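Local coordinates for protein UDP-4-amino-4,6-dideoxy-N-acetyl-beta-L-altrosamine transaminase (Helicobacter pylori, PDB 2FNU) that transfers an amino group, with pyridoxal phosphate as cofactor, to a UDP-linked keto sugar in the second step of pseudaminic acid biosynthesis for flagellin modification, at residues V128-K133 with H342-L347; S139-C144 with G169-A174; H157-E162 with S175-H180; Y163-V168 with L277-S282. One frame throughout, in Å; residues are numbered along the deposited sequence.

Contact 1: V128-K133 with H342-L347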
# COMPACT_ATOMS: atom_id res chain seq x y z
N VAL B 128 -11.11 5.17 -18.86
CA VAL B 128 -11.48 4.06 -17.97
C VAL B 128 -12.35 3.08 -18.76
O VAL B 128 -13.30 3.49 -19.45
CB VAL B 128 -12.32 4.59 -16.79
CG1 VAL B 128 -12.90 3.44 -15.94
CG2 VAL B 128 -11.45 5.51 -15.93
N ASP B 129 -12.05 1.79 -18.66
CA ASP B 129 -12.86 0.77 -19.33
C ASP B 129 -14.00 0.45 -18.39
O ASP B 129 -13.90 -0.44 -17.53
CB ASP B 129 -12.00 -0.45 -19.64
CG ASP B 129 -10.80 -0.12 -20.50
OD1 ASP B 129 -10.96 0.67 -21.47
OD2 ASP B 129 -9.70 -0.60 -20.20
N TYR B 130 -15.10 1.19 -18.53
CA TYR B 130 -16.19 1.08 -17.57
C TYR B 130 -16.85 -0.30 -17.64
O TYR B 130 -17.28 -0.73 -18.72
CB TYR B 130 -17.22 2.18 -17.83
CG TYR B 130 -18.41 2.10 -16.90
CD1 TYR B 130 -19.53 1.37 -17.27
CD2 TYR B 130 -18.40 2.73 -15.67
CE1 TYR B 130 -20.63 1.27 -16.43
CE2 TYR B 130 -19.49 2.65 -14.82
CZ TYR B 130 -20.60 1.91 -15.20
OH TYR B 130 -21.70 1.82 -14.38
N ALA B 131 -16.96 -0.94 -16.47
CA ALA B 131 -17.57 -2.27 -16.32
C ALA B 131 -16.75 -3.38 -16.96
O ALA B 131 -17.18 -4.54 -16.95
CB ALA B 131 -19.03 -2.30 -16.84
N GLY B 132 -15.58 -3.03 -17.49
CA GLY B 132 -14.78 -3.96 -18.28
C GLY B 132 -14.84 -3.73 -19.77
O GLY B 132 -14.06 -4.33 -20.51
N LYS B 133 -15.72 -2.86 -20.23
CA LYS B 133 -15.85 -2.63 -21.67
C LYS B 133 -14.73 -1.71 -22.15
O LYS B 133 -14.61 -0.57 -21.68
CB LYS B 133 -17.21 -2.02 -22.00
CG LYS B 133 -17.40 -1.81 -23.50
CD LYS B 133 -18.74 -1.16 -23.80
CE LYS B 133 -19.09 -1.24 -25.27
NZ LYS B 133 -20.48 -0.71 -25.47
N HIS B 342 -27.82 8.90 -12.94
CA HIS B 342 -29.20 8.77 -12.49
C HIS B 342 -29.78 7.45 -12.95
O HIS B 342 -30.53 6.81 -12.22
CB HIS B 342 -30.04 9.95 -12.96
CG HIS B 342 -29.60 11.25 -12.36
ND1 HIS B 342 -29.81 12.46 -12.99
CD2 HIS B 342 -28.96 11.52 -11.20
CE1 HIS B 342 -29.32 13.43 -12.24
NE2 HIS B 342 -28.79 12.89 -11.15
N ALA B 343 -29.39 7.01 -14.14
CA ALA B 343 -29.99 5.81 -14.75
C ALA B 343 -29.39 4.50 -14.25
O ALA B 343 -30.06 3.46 -14.24
CB ALA B 343 -29.87 5.88 -16.27
N GLU B 344 -28.12 4.52 -13.83
CA GLU B 344 -27.40 3.24 -13.71
C GLU B 344 -27.59 2.50 -12.39
O GLU B 344 -27.58 3.09 -11.30
CB GLU B 344 -25.89 3.48 -13.92
CG GLU B 344 -25.08 2.21 -14.25
CD GLU B 344 -24.62 1.41 -13.03
OE1 GLU B 344 -24.57 1.96 -11.89
OE2 GLU B 344 -24.28 0.21 -13.22
N ILE B 345 -27.73 1.18 -12.51
CA ILE B 345 -27.73 0.25 -11.37
C ILE B 345 -26.88 -0.94 -11.76
O ILE B 345 -27.05 -1.48 -12.86
CB ILE B 345 -29.14 -0.25 -11.02
CG1 ILE B 345 -30.05 0.94 -10.68
CG2 ILE B 345 -29.07 -1.22 -9.85
CD1 ILE B 345 -31.52 0.52 -10.40
N SER B 346 -25.96 -1.33 -10.88
CA SER B 346 -25.13 -2.52 -11.09
C SER B 346 -25.71 -3.69 -10.34
O SER B 346 -25.86 -3.65 -9.12
CB SER B 346 -23.70 -2.27 -10.61
OG SER B 346 -23.14 -1.20 -11.37
N LEU B 347 -26.04 -4.75 -11.08
CA LEU B 347 -26.65 -5.94 -10.49
C LEU B 347 -25.62 -7.01 -10.12
O LEU B 347 -24.52 -7.05 -10.70
CB LEU B 347 -27.65 -6.55 -11.47
CG LEU B 347 -28.81 -5.63 -11.90
CD1 LEU B 347 -29.70 -6.40 -12.89
CD2 LEU B 347 -29.64 -5.16 -10.71
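The Tyr130 ring swings out beside its own carbonyl carbon (chi1 178°), and the Glu344 chain, bent at chi2 (-85°), turns its carboxylate to meet it. The two side chains come from opposite directions. Tyr130 OH lies 3.2 Å from Glu344 CD and 3.4 Å from Glu344 CG. The phenol ring and the carboxylate stand almost perpendicular, with 86° between their planes. Tyr130 OH is also 3.3 Å from Glu344 OE2, yet no hydrogen bond joins the two segments. The hydroxyl instead bonds to the backbone O of His315. Glu344 OE1 takes the backbone N-H of that same residue. His315 is the common partner of both side chains.

Val128 ends strand 122-128 of the large mixed sheet, the PLP-binding core of this aminotransferase fold, and the rest of its segment is loop. Strand 344-347 belongs to the small antiparallel sheet, paired with strand 286-290. The contact thus joins the loop at the end of a core strand to the smaller sheet, and Pro287 of strand 286-290 touches both Tyr130 and Glu344.

Within the second segment, Ser346 OG donates to Glu344 OE2 at 2.6 Å, on the syn lone pair of the carboxylate. Ser346 OG also bonds to His315 ND1. The buried carboxylate is thus held through both oxygens, which should fix its rotation. His315 is a substrate-binding residue, so this network probably acts as a second shell that positions it. On the loop side, Gly132 N bonds to Asp129 O and Lys133 N to Tyr130 O, which keeps the turn that carries Tyr130 compact.

Contact 2: S139-C144 with G169-A174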
# COMPACT_ATOMS: atom_id res chain seq x y z
N SER B 139 -9.24 5.32 -31.72
CA SER B 139 -9.54 6.74 -31.73
C SER B 139 -8.68 7.54 -30.74
O SER B 139 -8.11 8.58 -31.09
CB SER B 139 -11.03 6.94 -31.45
OG SER B 139 -11.37 8.31 -31.51
N VAL B 140 -8.60 7.04 -29.50
CA VAL B 140 -7.87 7.75 -28.45
C VAL B 140 -6.35 7.73 -28.72
O VAL B 140 -5.66 8.74 -28.47
CB VAL B 140 -8.20 7.17 -27.05
CG1 VAL B 140 -7.40 7.87 -25.96
CG2 VAL B 140 -9.72 7.28 -26.76
N GLN B 141 -5.83 6.59 -29.17
CA GLN B 141 -4.41 6.47 -29.55
C GLN B 141 -4.03 7.54 -30.59
O GLN B 141 -3.03 8.26 -30.43
CB GLN B 141 -4.13 5.10 -30.17
CG GLN B 141 -4.03 3.93 -29.18
CD GLN B 141 -3.80 2.60 -29.89
OE1 GLN B 141 -4.28 2.39 -31.03
NE2 GLN B 141 -3.07 1.69 -29.23
N LYS B 142 -4.85 7.63 -31.62
CA LYS B 142 -4.57 8.54 -32.73
C LYS B 142 -4.64 9.97 -32.27
O LYS B 142 -3.79 10.80 -32.64
CB LYS B 142 -5.54 8.31 -33.88
CG LYS B 142 -5.20 7.07 -34.68
CD LYS B 142 -6.16 6.90 -35.85
CE LYS B 142 -5.80 5.67 -36.67
NZ LYS B 142 -6.88 5.35 -37.63
N LEU B 143 -5.64 10.28 -31.44
CA LEU B 143 -5.75 11.64 -30.91
C LEU B 143 -4.56 12.05 -30.05
O LEU B 143 -4.05 13.18 -30.12
CB LEU B 143 -7.05 11.78 -30.14
CG LEU B 143 -7.38 13.22 -29.72
CD1 LEU B 143 -7.62 14.14 -30.92
CD2 LEU B 143 -8.59 13.29 -28.79
N CYS B 144 -4.12 11.14 -29.18
CA CYS B 144 -2.99 11.43 -28.31
C CYS B 144 -1.70 11.60 -29.11
O CYS B 144 -0.91 12.49 -28.83
CB CYS B 144 -2.84 10.31 -27.27
SG CYS B 144 -4.10 10.39 -25.93
N GLY B 169 -4.60 -3.79 -22.22
CA GLY B 169 -3.36 -3.78 -21.44
C GLY B 169 -2.19 -3.21 -22.22
O GLY B 169 -1.30 -2.60 -21.64
N GLY B 170 -2.19 -3.43 -23.53
CA GLY B 170 -1.04 -3.03 -24.32
C GLY B 170 -1.28 -1.83 -25.22
O GLY B 170 -0.37 -1.42 -25.96
N PHE B 171 -2.47 -1.24 -25.14
CA PHE B 171 -2.86 -0.18 -26.08
C PHE B 171 -2.37 1.21 -25.72
O PHE B 171 -2.21 2.08 -26.60
CB PHE B 171 -4.38 -0.11 -26.24
CG PHE B 171 -5.02 -1.38 -26.71
CD1 PHE B 171 -5.98 -2.01 -25.93
CD2 PHE B 171 -4.67 -1.94 -27.93
CE1 PHE B 171 -6.59 -3.20 -26.35
CE2 PHE B 171 -5.28 -3.13 -28.37
CZ PHE B 171 -6.24 -3.75 -27.58
N ALA B 172 -2.20 1.46 -24.43
CA ALA B 172 -1.87 2.78 -23.94
C ALA B 172 -0.38 2.83 -23.60
O ALA B 172 0.31 1.80 -23.62
CB ALA B 172 -2.70 3.08 -22.71
N LEU B 173 0.14 4.01 -23.28
CA LEU B 173 1.50 4.10 -22.77
C LEU B 173 1.67 3.14 -21.60
O LEU B 173 2.67 2.41 -21.51
CB LEU B 173 1.82 5.54 -22.34
CG LEU B 173 3.18 5.69 -21.65
CD1 LEU B 173 4.34 5.22 -22.57
CD2 LEU B 173 3.39 7.11 -21.19
N ALA B 174 0.67 3.13 -20.72
CA ALA B 174 0.62 2.14 -19.65
C ALA B 174 -0.83 1.99 -19.23
O ALA B 174 -1.63 2.91 -19.42
CB ALA B 174 1.48 2.58 -18.47
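One side chain, that of Gln141, reaches from helix 137-146 to the loop at Phe171. The polar part is a single hydrogen bond. Gln141 NE2 donates to the backbone O of Phe171 at 2.8 Å, and the N-H points almost straight at the oxygen (171°). The donor lies in the carbonyl plane, on a lone pair, with a C=O...N angle of 122°. The acceptor also lies close to the Gln141 amide plane. Beyond CG the glutamine chain is extended (chi2 178°), which gives it the length to span the gap between helix and loop.

The van der Waals part is small. Gln141 NE2 is 3.7 Å from Phe171 CB and approaches the ring at its edge, near the ring plane. The ring itself leads away from the helix, and its far edge packs on Tyr163 and Lys166. Phe151 of strand 150-154 touches Gln141 and Ala172, as well as Val140 and Cys144 of the helix.

The contact lies near the surface, away from the annotated sites. It ties a helix that flanks the large mixed sheet to the loop leading into strand 174-178, within the alpha/beta core of a PLP-dependent aminotransferase.

Contact 3: H157-E162 with S175-H180. With PMP (4'-deoxy-4'-aminopyridoxal-5'-phosphate), chain E; UD1 (uridine-diphosphate-N-acetylglucosamine), chain F.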
# COMPACT_ATOMS: atom_id res chain seq x y z
N HIS B 157 -11.13 -2.37 -14.14
CA HIS B 157 -12.24 -3.32 -14.28
C HIS B 157 -11.99 -4.41 -15.31
O HIS B 157 -12.81 -5.33 -15.44
CB HIS B 157 -13.51 -2.61 -14.76
CG HIS B 157 -14.05 -1.59 -13.80
ND1 HIS B 157 -15.28 -0.99 -13.98
CD2 HIS B 157 -13.53 -1.06 -12.67
CE1 HIS B 157 -15.49 -0.13 -13.00
NE2 HIS B 157 -14.45 -0.15 -12.19
N ALA B 158 -10.91 -4.28 -16.08
CA ALA B 158 -10.90 -4.89 -17.41
C ALA B 158 -9.89 -5.99 -17.69
O ALA B 158 -9.62 -6.29 -18.86
CB ALA B 158 -10.75 -3.80 -18.49
N LEU B 159 -9.35 -6.63 -16.65
CA LEU B 159 -8.45 -7.75 -16.92
C LEU B 159 -9.20 -8.86 -17.68
O LEU B 159 -10.21 -9.41 -17.20
CB LEU B 159 -7.83 -8.30 -15.64
CG LEU B 159 -6.76 -9.37 -15.91
CD1 LEU B 159 -5.45 -8.77 -16.38
CD2 LEU B 159 -6.56 -10.18 -14.65
N GLY B 160 -8.69 -9.18 -18.87
CA GLY B 160 -9.31 -10.18 -19.72
C GLY B 160 -10.20 -9.60 -20.81
O GLY B 160 -10.56 -10.29 -21.77
N SER B 161 -10.57 -8.32 -20.67
CA SER B 161 -11.33 -7.65 -21.73
C SER B 161 -10.50 -7.49 -22.99
O SER B 161 -9.27 -7.45 -22.93
CB SER B 161 -11.81 -6.27 -21.25
OG SER B 161 -12.65 -6.41 -20.12
N GLU B 162 -11.21 -7.38 -24.12
CA GLU B 162 -10.58 -7.27 -25.45
C GLU B 162 -11.06 -6.07 -26.25
O GLU B 162 -12.16 -5.53 -26.03
CB GLU B 162 -10.83 -8.55 -26.26
CG GLU B 162 -10.16 -9.76 -25.62
CD GLU B 162 -10.40 -11.07 -26.37
OE1 GLU B 162 -10.99 -11.08 -27.48
OE2 GLU B 162 -9.99 -12.12 -25.82
N SER B 175 -1.13 0.83 -18.64
CA SER B 175 -2.48 0.52 -18.19
C SER B 175 -2.45 -0.02 -16.77
O SER B 175 -1.51 -0.71 -16.38
CB SER B 175 -3.12 -0.52 -19.11
OG SER B 175 -3.13 -0.05 -20.47
N VAL B 176 -3.50 0.29 -16.01
CA VAL B 176 -3.59 -0.14 -14.61
C VAL B 176 -4.69 -1.18 -14.48
O VAL B 176 -5.75 -1.03 -15.08
CB VAL B 176 -3.88 1.06 -13.70
CG1 VAL B 176 -4.29 0.61 -12.28
CG2 VAL B 176 -2.65 1.99 -13.69
N PHE B 177 -4.43 -2.24 -13.69
CA PHE B 177 -5.47 -3.20 -13.30
C PHE B 177 -5.60 -3.24 -11.79
O PHE B 177 -4.64 -2.96 -11.07
CB PHE B 177 -5.10 -4.60 -13.81
CG PHE B 177 -5.06 -4.70 -15.32
CD1 PHE B 177 -3.85 -4.63 -15.99
CD2 PHE B 177 -6.22 -4.83 -16.05
CE1 PHE B 177 -3.81 -4.71 -17.39
CE2 PHE B 177 -6.20 -4.91 -17.45
CZ PHE B 177 -4.99 -4.85 -18.12
N SER B 178 -6.78 -3.61 -11.30
CA SER B 178 -6.96 -3.80 -9.87
C SER B 178 -7.26 -5.26 -9.58
O SER B 178 -7.97 -5.92 -10.33
CB SER B 178 -8.15 -2.96 -9.36
OG SER B 178 -8.43 -3.22 -7.98
N PHE B 179 -6.75 -5.74 -8.44
CA PHE B 179 -7.00 -7.09 -7.94
C PHE B 179 -7.67 -6.99 -6.57
O PHE B 179 -7.55 -7.90 -5.74
CB PHE B 179 -5.69 -7.88 -7.82
CG PHE B 179 -4.83 -7.81 -9.05
CD1 PHE B 179 -3.52 -7.40 -8.95
CD2 PHE B 179 -5.34 -8.14 -10.31
CE1 PHE B 179 -2.69 -7.30 -10.10
CE2 PHE B 179 -4.52 -8.06 -11.44
CZ PHE B 179 -3.21 -7.64 -11.34
N HIS B 180 -8.40 -5.91 -6.34
CA HIS B 180 -9.25 -5.79 -5.16
C HIS B 180 -10.16 -7.02 -5.06
O HIS B 180 -10.49 -7.65 -6.08
CB HIS B 180 -10.11 -4.54 -5.27
CG HIS B 180 -11.00 -4.30 -4.09
ND1 HIS B 180 -12.29 -4.80 -4.01
CD2 HIS B 180 -10.79 -3.61 -2.94
CE1 HIS B 180 -12.83 -4.43 -2.86
NE2 HIS B 180 -11.95 -3.68 -2.20
N1 PMP E . -10.03 2.77 -10.72
C2 PMP E . -11.26 2.18 -10.86
C2A PMP E . -11.99 2.34 -12.17
C3 PMP E . -11.79 1.44 -9.79
O3 PMP E . -13.00 0.82 -9.92
C4 PMP E . -11.08 1.32 -8.58
C4A PMP E . -11.67 0.60 -7.38
N4A PMP E . -13.11 0.74 -7.30
C5 PMP E . -9.80 1.88 -8.48
C6 PMP E . -9.28 2.54 -9.59
C5A PMP E . -8.96 1.75 -7.23
O4P PMP E . -8.46 0.43 -7.19
P PMP E . -7.98 -0.21 -5.79
O1P PMP E . -9.25 -0.54 -5.03
O2P PMP E . -7.26 -1.47 -6.17
O3P PMP E . -7.08 0.76 -5.08
C1' UD1 F . -15.09 1.04 -4.45
C2' UD1 F . -15.69 1.07 -5.87
C3' UD1 F . -15.18 -0.07 -6.74
C4' UD1 F . -13.65 -0.19 -6.64
C5' UD1 F . -13.10 -0.17 -5.20
C6' UD1 F . -13.27 -1.52 -4.49
C7' UD1 F . -17.91 2.14 -5.83
C8' UD1 F . -19.39 1.98 -5.56
N2' UD1 F . -17.15 1.04 -5.78
O1' UD1 F . -15.68 -0.01 -3.68
O3' UD1 F . -15.53 0.16 -8.12
O5' UD1 F . -13.66 0.91 -4.43
O7' UD1 F . -17.45 3.23 -6.08
N1 UD1 F . -17.13 -7.22 -0.81
C2 UD1 F . -16.83 -8.59 -0.66
N3 UD1 F . -15.62 -8.96 -0.21
C4 UD1 F . -14.67 -8.06 0.10
C5 UD1 F . -14.91 -6.69 -0.03
C6 UD1 F . -16.14 -6.26 -0.49
O2 UD1 F . -17.70 -9.45 -0.94
O4 UD1 F . -13.57 -8.46 0.51
C1B UD1 F . -18.47 -6.84 -1.29
C2B UD1 F . -19.37 -6.71 -0.07
O2' UD1 F . -20.64 -7.30 -0.36
C3B UD1 F . -19.51 -5.22 0.14
C4B UD1 F . -19.37 -4.67 -1.26
O4B UD1 F . -18.47 -5.56 -1.94
O3B UD1 F . -20.77 -4.84 0.72
C5B UD1 F . -18.78 -3.27 -1.22
O5B UD1 F . -18.67 -2.81 -2.56
PA UD1 F . -18.52 -1.23 -2.84
O1A UD1 F . -18.23 -1.03 -4.32
O2A UD1 F . -19.72 -0.53 -2.20
O3A UD1 F . -17.19 -1.00 -1.95
PB UD1 F . -16.17 0.24 -2.16
O1B UD1 F . -16.93 1.56 -2.09
O2B UD1 F . -14.98 -0.01 -1.25
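Leu159 and Phe177 cross at about a right angle, and one methyl of the leucine sits on the phenyl face. Leu159 CG points away from its backbone N (chi1 -174°), which carries CD1 over that face. Leu159 CD1 lies 4.0 Å from the Phe177 ring centroid and only 11° off the ring normal, a CH-pi contact over the centre. Leu159 CB closes in on Phe177 CD2 at 3.8 Å. Leu159 CD2 meets the Phe179 ring at its edge, 4.4 Å from Phe179 CE2. The backbone at Ala158 meets the edge of Phe177. A type II beta turn from Ala158 to Ser161, with Gly160 inside it, presents Leu159.

The same two segments turn polar groups to the ligands. PMP N4A is joined to UD1 C4' at 1.3 Å as the external aldimine, so His157, Ser178 and His180 grip one joined molecule. PMP O3 lies in the plane of the His157 ring, at its edge, 2.9 Å from NE2, in a hydrogen bond that either could donate. His157 ND1 bonds to Ala131 N, which should help hold the imidazole. Ser178 OG donates to PMP O2P at 2.8 Å and accepts from His180 N in an ST turn. His180 lays its ring face against the sugar, with UD1 C6' 3.3 Å above its plane and over its centre. Gln30 OE1 of the second subunit bonds to His180 NE2, placing this pocket at the dimer interface.

The hydrophobic cluster packs against helix 32-45, through Leu41, Phe44 and Leu45. Helix 56-66 packs on Val176 and Ser178, and strand 191-195 runs antiparallel beside strand 174-178.

Contact 4: Y163-V168 with L277-S282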
# COMPACT_ATOMS: atom_id res chain seq x y z
N TYR B 163 -10.24 -5.67 -27.21
CA TYR B 163 -10.61 -4.69 -28.21
C TYR B 163 -10.07 -5.26 -29.52
O TYR B 163 -8.88 -5.57 -29.63
CB TYR B 163 -9.96 -3.35 -27.89
CG TYR B 163 -10.17 -2.31 -28.97
CD1 TYR B 163 -9.21 -2.12 -29.97
CD2 TYR B 163 -11.31 -1.50 -28.98
CE1 TYR B 163 -9.38 -1.15 -30.96
CE2 TYR B 163 -11.49 -0.53 -29.99
CZ TYR B 163 -10.52 -0.37 -30.95
OH TYR B 163 -10.67 0.59 -31.94
N GLN B 164 -10.97 -5.45 -30.49
CA GLN B 164 -10.59 -6.04 -31.77
C GLN B 164 -9.77 -7.33 -31.56
O GLN B 164 -8.72 -7.55 -32.17
CB GLN B 164 -9.90 -5.01 -32.66
CG GLN B 164 -10.88 -3.90 -33.09
CD GLN B 164 -10.23 -2.79 -33.90
OE1 GLN B 164 -9.05 -2.87 -34.28
NE2 GLN B 164 -11.00 -1.73 -34.16
N ASN B 165 -10.29 -8.20 -30.69
CA ASN B 165 -9.69 -9.52 -30.44
C ASN B 165 -8.31 -9.50 -29.81
O ASN B 165 -7.58 -10.50 -29.85
CB ASN B 165 -9.68 -10.37 -31.72
CG ASN B 165 -11.06 -10.50 -32.31
OD1 ASN B 165 -11.34 -9.91 -33.36
ND2 ASN B 165 -11.95 -11.19 -31.62
N LYS B 166 -7.96 -8.37 -29.19
CA LYS B 166 -6.69 -8.23 -28.49
C LYS B 166 -6.92 -7.79 -27.06
O LYS B 166 -7.74 -6.90 -26.79
CB LYS B 166 -5.82 -7.18 -29.21
CG LYS B 166 -5.42 -7.66 -30.62
CD LYS B 166 -4.79 -6.59 -31.49
CE LYS B 166 -5.79 -5.51 -31.86
NZ LYS B 166 -5.27 -4.59 -32.94
N LYS B 167 -6.18 -8.38 -26.13
CA LYS B 167 -6.41 -8.06 -24.73
C LYS B 167 -6.07 -6.62 -24.38
O LYS B 167 -5.00 -6.10 -24.74
CB LYS B 167 -5.61 -9.00 -23.83
CG LYS B 167 -6.24 -10.36 -23.74
CD LYS B 167 -5.52 -11.24 -22.77
CE LYS B 167 -6.24 -12.58 -22.62
NZ LYS B 167 -5.97 -13.48 -23.77
N VAL B 168 -6.98 -6.00 -23.65
CA VAL B 168 -6.71 -4.70 -23.03
C VAL B 168 -5.46 -4.81 -22.16
O VAL B 168 -5.26 -5.82 -21.47
CB VAL B 168 -7.92 -4.28 -22.18
CG1 VAL B 168 -7.58 -3.07 -21.28
CG2 VAL B 168 -9.11 -3.97 -23.11
N LEU B 277 -22.28 -5.27 -26.37
CA LEU B 277 -20.83 -5.51 -26.48
C LEU B 277 -20.46 -5.99 -27.88
O LEU B 277 -21.18 -6.79 -28.48
CB LEU B 277 -20.38 -6.56 -25.47
CG LEU B 277 -20.39 -6.19 -23.98
CD1 LEU B 277 -20.01 -7.43 -23.19
CD2 LEU B 277 -19.41 -5.08 -23.71
N LYS B 278 -19.30 -5.53 -28.36
CA LYS B 278 -18.75 -5.95 -29.65
C LYS B 278 -17.46 -6.75 -29.48
O LYS B 278 -16.96 -7.33 -30.44
CB LYS B 278 -18.51 -4.74 -30.55
CG LYS B 278 -19.81 -4.08 -31.00
CD LYS B 278 -19.55 -2.84 -31.84
CE LYS B 278 -20.87 -2.22 -32.32
NZ LYS B 278 -20.65 -0.94 -33.05
N ASP B 279 -16.93 -6.77 -28.27
CA ASP B 279 -15.75 -7.58 -27.96
C ASP B 279 -15.98 -8.24 -26.62
O ASP B 279 -16.88 -7.85 -25.86
CB ASP B 279 -14.48 -6.73 -27.88
CG ASP B 279 -13.74 -6.63 -29.21
OD1 ASP B 279 -13.16 -7.65 -29.69
OD2 ASP B 279 -13.70 -5.51 -29.74
N LYS B 280 -15.17 -9.26 -26.33
CA LYS B 280 -15.22 -9.91 -25.02
C LYS B 280 -14.92 -8.91 -23.92
O LYS B 280 -14.00 -8.08 -24.05
CB LYS B 280 -14.19 -11.02 -24.93
CG LYS B 280 -14.52 -12.27 -25.70
CD LYS B 280 -13.62 -13.39 -25.16
CE LYS B 280 -13.44 -14.55 -26.10
NZ LYS B 280 -12.48 -15.50 -25.46
N SER B 281 -15.71 -8.96 -22.84
CA SER B 281 -15.51 -8.10 -21.67
C SER B 281 -15.27 -8.95 -20.44
O SER B 281 -15.77 -10.09 -20.35
CB SER B 281 -16.76 -7.24 -21.41
OG SER B 281 -16.74 -6.63 -20.11
N SER B 282 -14.53 -8.38 -19.49
CA SER B 282 -14.31 -9.04 -18.21
C SER B 282 -15.63 -9.25 -17.46
O SER B 282 -15.73 -10.09 -16.57
CB SER B 282 -13.40 -8.16 -17.35
OG SER B 282 -14.09 -6.97 -17.01
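The backbone of residues 163-166 folds into a type I' beta turn, and Asp279 from the 277-282 loop meets it, with the CA atoms of Tyr163 and Asp279 5.9 Å apart. The turn closes a small beta hairpin of strands 162-163 and 166-167. Tyr163 and Lys166 are paired in both directions, Tyr163 N to Lys166 O and Lys166 N to Tyr163 O. Gln164 and Asn165 occupy the two central positions, both with positive phi.

The Asp279 carboxylate spans two successive N-H groups of this turn. Gln164 N donates to OD2 at 2.8 Å, and Asn165 N donates to OD1 at 3.1 Å. Each oxygen thus takes one donor. Neither donor lies in the carboxylate plane. The Gln164 donor comes from above it, 41° out, and the Asn165 donor approaches on the syn side, 34° out. The first torsion of Asp279 is off the usual staggered positions (chi1 -92°). This places the carboxylate over the two N-H groups, and the pair of bonds would restrain its rotation.

The touching hairpin side chains start away from Asp279, though Asn165 ND2 returns to 4.2 Å from Asp279 OD1. The aliphatic part of Gln164 lies on the Tyr163 ring, with CG 3.8 Å above one face and offset toward the rim. Tyr163 also packs on Val137 at the start of helix 137-146. Next to the turn, Lys280 is joined to Glu162 by a backbone hydrogen bond, which extends the link between hairpin and loop. The closest carbon approach to the carboxylate comes from Tyr163, whose CA is 3.5 Å from Asp279 OD2.

Contacts 1 and 3 are buried, contact 4 is partly buried, and contact 2 lies near the surface. Contact 3 hydrogen-bonds the cofactor and packs on the sugar, whereas contact 1 only touches the cofactor, through Val128. Between its segments contact 3 is apolar. Contact 1 probably forms a second shell to the substrate site, its polar groups tied through a shared residue. Contacts 2 and 4 use side-chain to backbone hydrogen bonds, one from an amide, two to a carboxylate. Contacts 2, 3 and 4 share the chain from the 163-168 hairpin into strand 174-178. All three fall within the loop that contact 1 closes. Ser161 and Ser282 join contacts 3 and 4, and Gly132 bonds to Ser161 from contact 1.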